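Tyrosine--tRNA ligase (Pyrococcus horikoshii, PDB 2CYC) probably catalyses the two-step attachment of tyrosine to its tRNA, activating the amino acid with ATP to Tyr-AMP before transferring it to the acceptor end. Local coordinates at residues V10-T15 with F298-T303; L72-S77 with L120-L125. One frame throughout, in Å; residues are numbered along the deposited sequence.

Contact 1 (V10-T15 with F298-T303); sequences VLKKPT and FREEPT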
loop_
_atom_site.group_PDB
_atom_site.type_symbol
_atom_site.label_atom_id
_atom_site.label_comp_id
_atom_site.label_asym_id
_atom_site.label_seq_id
_atom_site.Cartn_x
_atom_site.Cartn_y
_atom_site.Cartn_z
ATOM N N VAL A 10 -19.786 19.711 -20.234
ATOM C CA VAL A 10 -19.292 18.551 -19.490
ATOM C C VAL A 10 -20.059 17.299 -19.917
ATOM O O VAL A 10 -19.484 16.221 -20.081
ATOM C CB VAL A 10 -19.460 18.757 -17.963
ATOM C CG1 VAL A 10 -19.111 17.466 -17.202
ATOM C CG2 VAL A 10 -18.573 19.893 -17.499
ATOM N N LEU A 11 -21.361 17.471 -20.120
ATOM C CA LEU A 11 -22.257 16.386 -20.498
ATOM C C LEU A 11 -22.204 15.899 -21.948
ATOM O O LEU A 11 -22.517 14.744 -22.215
ATOM C CB LEU A 11 -23.696 16.787 -20.158
ATOM C CG LEU A 11 -24.176 16.592 -18.716
ATOM C CD1 LEU A 11 -24.439 15.124 -18.479
ATOM C CD2 LEU A 11 -23.139 17.114 -17.723
ATOM N N LYS A 12 -21.795 16.748 -22.881
ATOM C CA LYS A 12 -21.779 16.337 -24.281
ATOM C C LYS A 12 -20.895 15.133 -24.597
ATOM O O LYS A 12 -19.845 14.924 -23.970
ATOM C CB LYS A 12 -21.384 17.509 -25.180
ATOM C CG LYS A 12 -20.046 18.122 -24.846
ATOM C CD LYS A 12 -19.710 19.297 -25.770
ATOM C CE LYS A 12 -19.443 18.846 -27.201
ATOM N NZ LYS A 12 -18.688 19.871 -27.967
ATOM N N LYS A 13 -21.335 14.339 -25.577
ATOM C CA LYS A 13 -20.599 13.149 -25.994
ATOM C C LYS A 13 -19.181 13.553 -26.318
ATOM O O LYS A 13 -18.945 14.655 -26.795
ATOM C CB LYS A 13 -21.251 12.509 -27.223
ATOM C CG LYS A 13 -22.551 11.802 -26.903
ATOM C CD LYS A 13 -23.096 11.041 -28.103
ATOM C CE LYS A 13 -24.025 9.918 -27.643
ATOM N NZ LYS A 13 -25.043 10.381 -26.658
ATOM N N PRO A 14 -18.222 12.633 -26.149
ATOM C CA PRO A 14 -18.377 11.248 -25.691
ATOM C C PRO A 14 -18.674 10.966 -24.210
ATOM O O PRO A 14 -18.536 9.830 -23.767
ATOM C CB PRO A 14 -17.074 10.601 -26.151
ATOM C CG PRO A 14 -16.082 11.708 -25.891
ATOM C CD PRO A 14 -16.808 12.936 -26.437
ATOM N N THR A 15 -19.062 11.972 -23.438
ATOM C CA THR A 15 -19.382 11.704 -22.039
ATOM C C THR A 15 -20.472 10.630 -22.007
ATOM O O THR A 15 -21.433 10.691 -22.775
ATOM C CB THR A 15 -19.938 12.942 -21.319
ATOM O OG1 THR A 15 -18.904 13.919 -21.181
ATOM C CG2 THR A 15 -20.477 12.560 -19.942
ATOM N N PHE A 298 -19.899 12.215 -35.493
ATOM C CA PHE A 298 -21.023 13.026 -35.021
ATOM C C PHE A 298 -20.835 13.425 -33.564
ATOM O O PHE A 298 -21.798 13.492 -32.796
ATOM C CB PHE A 298 -22.360 12.282 -35.185
ATOM C CG PHE A 298 -22.768 12.112 -36.612
ATOM C CD1 PHE A 298 -22.381 10.985 -37.331
ATOM C CD2 PHE A 298 -23.448 13.130 -37.274
ATOM C CE1 PHE A 298 -22.657 10.878 -38.689
ATOM C CE2 PHE A 298 -23.727 13.034 -38.632
ATOM C CZ PHE A 298 -23.328 11.905 -39.342
ATOM N N ARG A 299 -19.584 13.666 -33.183
ATOM C CA ARG A 299 -19.286 14.077 -31.823
ATOM C C ARG A 299 -20.102 15.329 -31.558
ATOM O O ARG A 299 -20.705 15.477 -30.504
ATOM C CB ARG A 299 -17.802 14.393 -31.668
ATOM C CG ARG A 299 -17.456 14.860 -30.276
ATOM C CD ARG A 299 -15.975 14.948 -30.129
ATOM N NE ARG A 299 -15.408 16.039 -30.907
ATOM C CZ ARG A 299 -15.222 17.266 -30.435
ATOM N NH1 ARG A 299 -15.566 17.558 -29.188
ATOM N NH2 ARG A 299 -14.660 18.190 -31.202
ATOM N N GLU A 300 -20.110 16.228 -32.531
ATOM C CA GLU A 300 -20.873 17.457 -32.424
ATOM C C GLU A 300 -21.835 17.532 -33.599
ATOM O O GLU A 300 -21.418 17.602 -34.752
ATOM C CB GLU A 300 -19.945 18.670 -32.437
ATOM C CG GLU A 300 -18.909 18.661 -31.318
ATOM C CD GLU A 300 -18.174 19.980 -31.194
ATOM O OE1 GLU A 300 -17.320 20.113 -30.291
ATOM O OE2 GLU A 300 -18.454 20.889 -32.001
ATOM N N GLU A 301 -23.127 17.488 -33.305
ATOM C CA GLU A 301 -24.130 17.572 -34.352
ATOM C C GLU A 301 -25.148 18.662 -34.026
ATOM O O GLU A 301 -25.329 19.032 -32.864
ATOM C CB GLU A 301 -24.807 16.203 -34.568
ATOM C CG GLU A 301 -25.257 15.478 -33.312
ATOM C CD GLU A 301 -25.636 14.024 -33.575
ATOM O OE1 GLU A 301 -26.499 13.774 -34.439
ATOM O OE2 GLU A 301 -25.071 13.127 -32.910
ATOM N N PRO A 302 -25.824 19.195 -35.055
ATOM C CA PRO A 302 -25.649 18.795 -36.455
ATOM C C PRO A 302 -24.293 19.124 -37.070
ATOM O O PRO A 302 -23.600 20.065 -36.668
ATOM C CB PRO A 302 -26.796 19.508 -37.161
ATOM C CG PRO A 302 -26.911 20.781 -36.371
ATOM C CD PRO A 302 -26.815 20.283 -34.942
ATOM N N THR A 303 -23.929 18.311 -38.049
ATOM C CA THR A 303 -22.691 18.459 -38.782
ATOM C C THR A 303 -23.017 17.915 -40.164
ATOM O O THR A 303 -24.172 17.599 -40.450
ATOM C CB THR A 303 -21.549 17.629 -38.140
ATOM O OG1 THR A 303 -20.364 17.734 -38.943
ATOM C CG2 THR A 303 -21.953 16.166 -38.017
HETATM O O HOH W 1 -17.052 16.355 -27.224
#
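Lys12 and Glu300 supply the direct ionic link of this contact: NZ of Lys12 lies 2.7 Å from OE1 of Glu300, a hydrogen-bonded salt bridge. The ammonium group comes from above the carboxylate, 60° out of its plane. Lys12 gets there with CG between the backbone N and the carbonyl carbon (chi1 57°) and a bend at chi3, whereas the Glu300 chain runs extended beyond CG.

Charge also gathers Arg299 into the network. Its NH1 is 3.3 Å from OE1 of Glu300, but this oxygen stands well out of the guanidinium plane and no N-H points at it, so the attraction is of charges alone. CG of Glu300 covers one guanidinium face. The two cations come within 4.1 Å, Lys12 NZ to Arg299 NH1, a proximity that the shared glutamate, together with Asp60, which pairs with Lys12, would partly offset.

A water makes the second polar link. It donates to O of Lys13 at 2.6 Å and accepts from NH1 of Arg299 at 2.7 Å, lying in the guanidinium plane at its edge.

Van der Waals touching is slight: CG of Arg299 is 3.8 Å from O of Lys13, and its CD meets CD of cis-Pro14, carbon to carbon, at 4.3 Å. Just 196 Å² is buried. Exposed Glu300 and partly exposed Lys12, Lys13 and Arg299 place the contact at the surface, away from the tyrosine site.

The turn leaving helix 3-11 meets the loop after helix 288-297, with helix 48-63 touching both through Pro14 on Met53 and Arg299 on Ala56.

Contact 2 (L72-S77 with L120-L125); sequences LADWHS and LASEIL. With TYR (tyrosine), chain C.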
loop_
_atom_site.group_PDB
_atom_site.type_symbol
_atom_site.label_atom_id
_atom_site.label_comp_id
_atom_site.label_asym_id
_atom_site.label_seq_id
_atom_site.Cartn_x
_atom_site.Cartn_y
_atom_site.Cartn_z
ATOM N N LEU A 72 0.503 11.404 -16.372
ATOM C CA LEU A 72 1.259 10.278 -16.927
ATOM C C LEU A 72 1.608 9.361 -15.748
ATOM O O LEU A 72 2.525 9.644 -14.965
ATOM C CB LEU A 72 2.522 10.808 -17.617
ATOM C CG LEU A 72 2.269 11.983 -18.577
ATOM C CD1 LEU A 72 3.567 12.737 -18.882
ATOM C CD2 LEU A 72 1.634 11.469 -19.856
ATOM N N ALA A 73 0.860 8.268 -15.629
ATOM C CA ALA A 73 1.011 7.332 -14.508
ATOM C C ALA A 73 2.194 6.376 -14.613
ATOM O O ALA A 73 1.996 5.174 -14.842
ATOM C CB ALA A 73 -0.295 6.543 -14.341
ATOM N N ASP A 74 3.412 6.892 -14.404
ATOM C CA ASP A 74 4.606 6.061 -14.533
ATOM C C ASP A 74 4.769 4.924 -13.521
ATOM O O ASP A 74 4.877 3.766 -13.935
ATOM C CB ASP A 74 5.893 6.929 -14.619
ATOM C CG ASP A 74 6.059 7.918 -13.460
ATOM O OD1 ASP A 74 5.144 8.079 -12.619
ATOM O OD2 ASP A 74 7.137 8.555 -13.410
ATOM N N TRP A 75 4.776 5.221 -12.219
ATOM C CA TRP A 75 4.918 4.150 -11.225
ATOM C C TRP A 75 3.767 3.163 -11.365
ATOM O O TRP A 75 3.950 1.955 -11.185
ATOM C CB TRP A 75 4.929 4.697 -9.789
ATOM C CG TRP A 75 6.198 5.380 -9.395
ATOM C CD1 TRP A 75 7.127 5.944 -10.233
ATOM C CD2 TRP A 75 6.635 5.671 -8.060
ATOM N NE1 TRP A 75 8.108 6.571 -9.499
ATOM C CE2 TRP A 75 7.833 6.422 -8.165
ATOM C CE3 TRP A 75 6.128 5.378 -6.784
ATOM C CZ2 TRP A 75 8.534 6.885 -7.039
ATOM C CZ3 TRP A 75 6.825 5.839 -5.659
ATOM C CH2 TRP A 75 8.017 6.585 -5.799
ATOM N N HIS A 76 2.582 3.677 -11.686
ATOM C CA HIS A 76 1.407 2.823 -11.849
ATOM C C HIS A 76 1.666 1.810 -12.964
ATOM O O HIS A 76 1.358 0.632 -12.819
ATOM C CB HIS A 76 0.158 3.647 -12.214
ATOM C CG HIS A 76 -0.135 4.769 -11.267
ATOM N ND1 HIS A 76 0.653 5.897 -11.181
ATOM C CD2 HIS A 76 -1.163 4.959 -10.403
ATOM C CE1 HIS A 76 0.120 6.738 -10.310
ATOM N NE2 HIS A 76 -0.982 6.192 -9.823
ATOM N N SER A 77 2.223 2.281 -14.076
ATOM C CA SER A 77 2.523 1.418 -15.218
ATOM C C SER A 77 3.612 0.415 -14.857
ATOM O O SER A 77 3.604 -0.721 -15.326
ATOM C CB SER A 77 2.972 2.261 -16.418
ATOM O OG SER A 77 1.969 3.186 -16.789
ATOM N N LEU A 120 3.987 14.234 -14.619
ATOM C CA LEU A 120 4.517 12.877 -14.549
ATOM C C LEU A 120 4.165 12.439 -13.122
ATOM O O LEU A 120 4.536 13.122 -12.169
ATOM C CB LEU A 120 6.038 12.896 -14.745
ATOM C CG LEU A 120 6.736 11.535 -14.874
ATOM C CD1 LEU A 120 6.119 10.752 -16.031
ATOM C CD2 LEU A 120 8.235 11.734 -15.096
ATOM N N ALA A 121 3.458 11.320 -12.963
ATOM C CA ALA A 121 3.043 10.871 -11.620
ATOM C C ALA A 121 4.136 10.933 -10.562
ATOM O O ALA A 121 3.894 11.389 -9.443
ATOM C CB ALA A 121 2.464 9.442 -11.675
ATOM N N SER A 122 5.334 10.476 -10.904
ATOM C CA SER A 122 6.423 10.482 -9.933
ATOM C C SER A 122 6.679 11.860 -9.309
ATOM O O SER A 122 7.269 11.949 -8.231
ATOM C CB SER A 122 7.704 9.918 -10.570
ATOM O OG SER A 122 7.989 10.545 -11.804
ATOM N N GLU A 123 6.227 12.926 -9.972
ATOM C CA GLU A 123 6.394 14.272 -9.435
ATOM C C GLU A 123 5.692 14.340 -8.077
ATOM O O GLU A 123 6.171 15.010 -7.159
ATOM C CB GLU A 123 5.781 15.329 -10.372
ATOM C CG GLU A 123 6.385 15.400 -11.783
ATOM C CD GLU A 123 5.685 16.433 -12.682
ATOM O OE1 GLU A 123 5.808 16.339 -13.929
ATOM O OE2 GLU A 123 5.018 17.343 -12.137
ATOM N N ILE A 124 4.550 13.663 -7.940
ATOM C CA ILE A 124 3.868 13.681 -6.649
ATOM C C ILE A 124 4.165 12.422 -5.839
ATOM O O ILE A 124 4.197 12.477 -4.614
ATOM C CB ILE A 124 2.316 13.846 -6.781
ATOM C CG1 ILE A 124 1.688 12.613 -7.434
ATOM C CG2 ILE A 124 1.991 15.103 -7.593
ATOM C CD1 ILE A 124 0.146 12.660 -7.482
ATOM N N LEU A 125 4.397 11.290 -6.501
ATOM C CA LEU A 125 4.667 10.043 -5.767
ATOM C C LEU A 125 5.986 10.083 -4.984
ATOM O O LEU A 125 6.175 9.337 -4.022
ATOM C CB LEU A 125 4.655 8.839 -6.723
ATOM C CG LEU A 125 3.452 8.754 -7.669
ATOM C CD1 LEU A 125 3.593 7.537 -8.597
ATOM C CD2 LEU A 125 2.168 8.665 -6.857
HETATM N N TYR C . -5.899 3.182 -14.296
HETATM C CA TYR C . -5.779 4.063 -15.497
HETATM C C TYR C . -5.751 3.224 -16.774
HETATM O O TYR C . -5.653 1.982 -16.664
HETATM C CB TYR C . -4.504 4.915 -15.403
HETATM C CG TYR C . -4.513 5.893 -14.244
HETATM C CD1 TYR C . -5.480 6.894 -14.156
HETATM C CD2 TYR C . -3.551 5.818 -13.232
HETATM C CE1 TYR C . -5.493 7.798 -13.080
HETATM C CE2 TYR C . -3.549 6.716 -12.166
HETATM C CZ TYR C . -4.521 7.699 -12.090
HETATM O OH TYR C . -4.519 8.578 -11.020
HETATM O OXT TYR C . -5.820 3.817 -17.868
#
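Asp74 grips Ser122 with both carboxylate oxygens: OG of Ser122 donates to the syn lone pair of OD2 of Asp74 at 2.7 Å, while N of Ser122 gives OD1 of Asp74 a weak bond at 3.0 Å. With CG between its own N and carbonyl carbon (chi1 55°), Asp74 also has OD1 3.2 Å from CB of Ala121. Leu72 pairs in parallel with Leu120: N of Ala121 bonds to O of Leu72 at 2.8 Å, nearly straight at 168°, and N of Asp74 reaches that oxygen from the opposite face.

Packing is close at Leu125, whose CD1 is 3.4 Å from CB of Trp75. CB of Leu125 makes a CH-pi contact over the six-membered ring, 3.8 Å from its centroid and 13° off the normal. With an alanine at Trp75, CB of Leu125 is likely to lose the ring face it packs on and a gap to open beside Ser122 CB.

His76 has few contacts across the segments, Ala121 CB lying at its ring edge, but CE2 of the bound tyrosine sits over one face, 3.4 Å from CD2 of His76. The exposed Glu123 marks the solvent side, making no contact with 72-77; its OE1 accepts from N of Leu120.

The segments begin at the last residues of parallel strands 69-72 and 117-120 of the class I core; helices 87-108, 128-138 and 164-178 pack against them, and Gln132 of the second subunit on Trp75.

How the contacts relate
From the N terminus, the chain leaves helix 3-11 through 10-15, the first half of contact 1, and runs through strands 36-40 and 69-72 to 72-77. Contact 2 closes a short loop there: helix 87-108 and strand 117-120 bring the chain back at 120-125. The larger loop, 282 residues between its segments, closes only when 298-303 meets 10-15, so contact 2 lies wholly within it and the two do not cross. Contact 1 ties the turn after helix 3-11 to the loop after helix 288-297; contact 2 joins neighbouring strand ends beside the tyrosine pocket. Their centres are 31 Å apart, on opposite sides of the chain's centre.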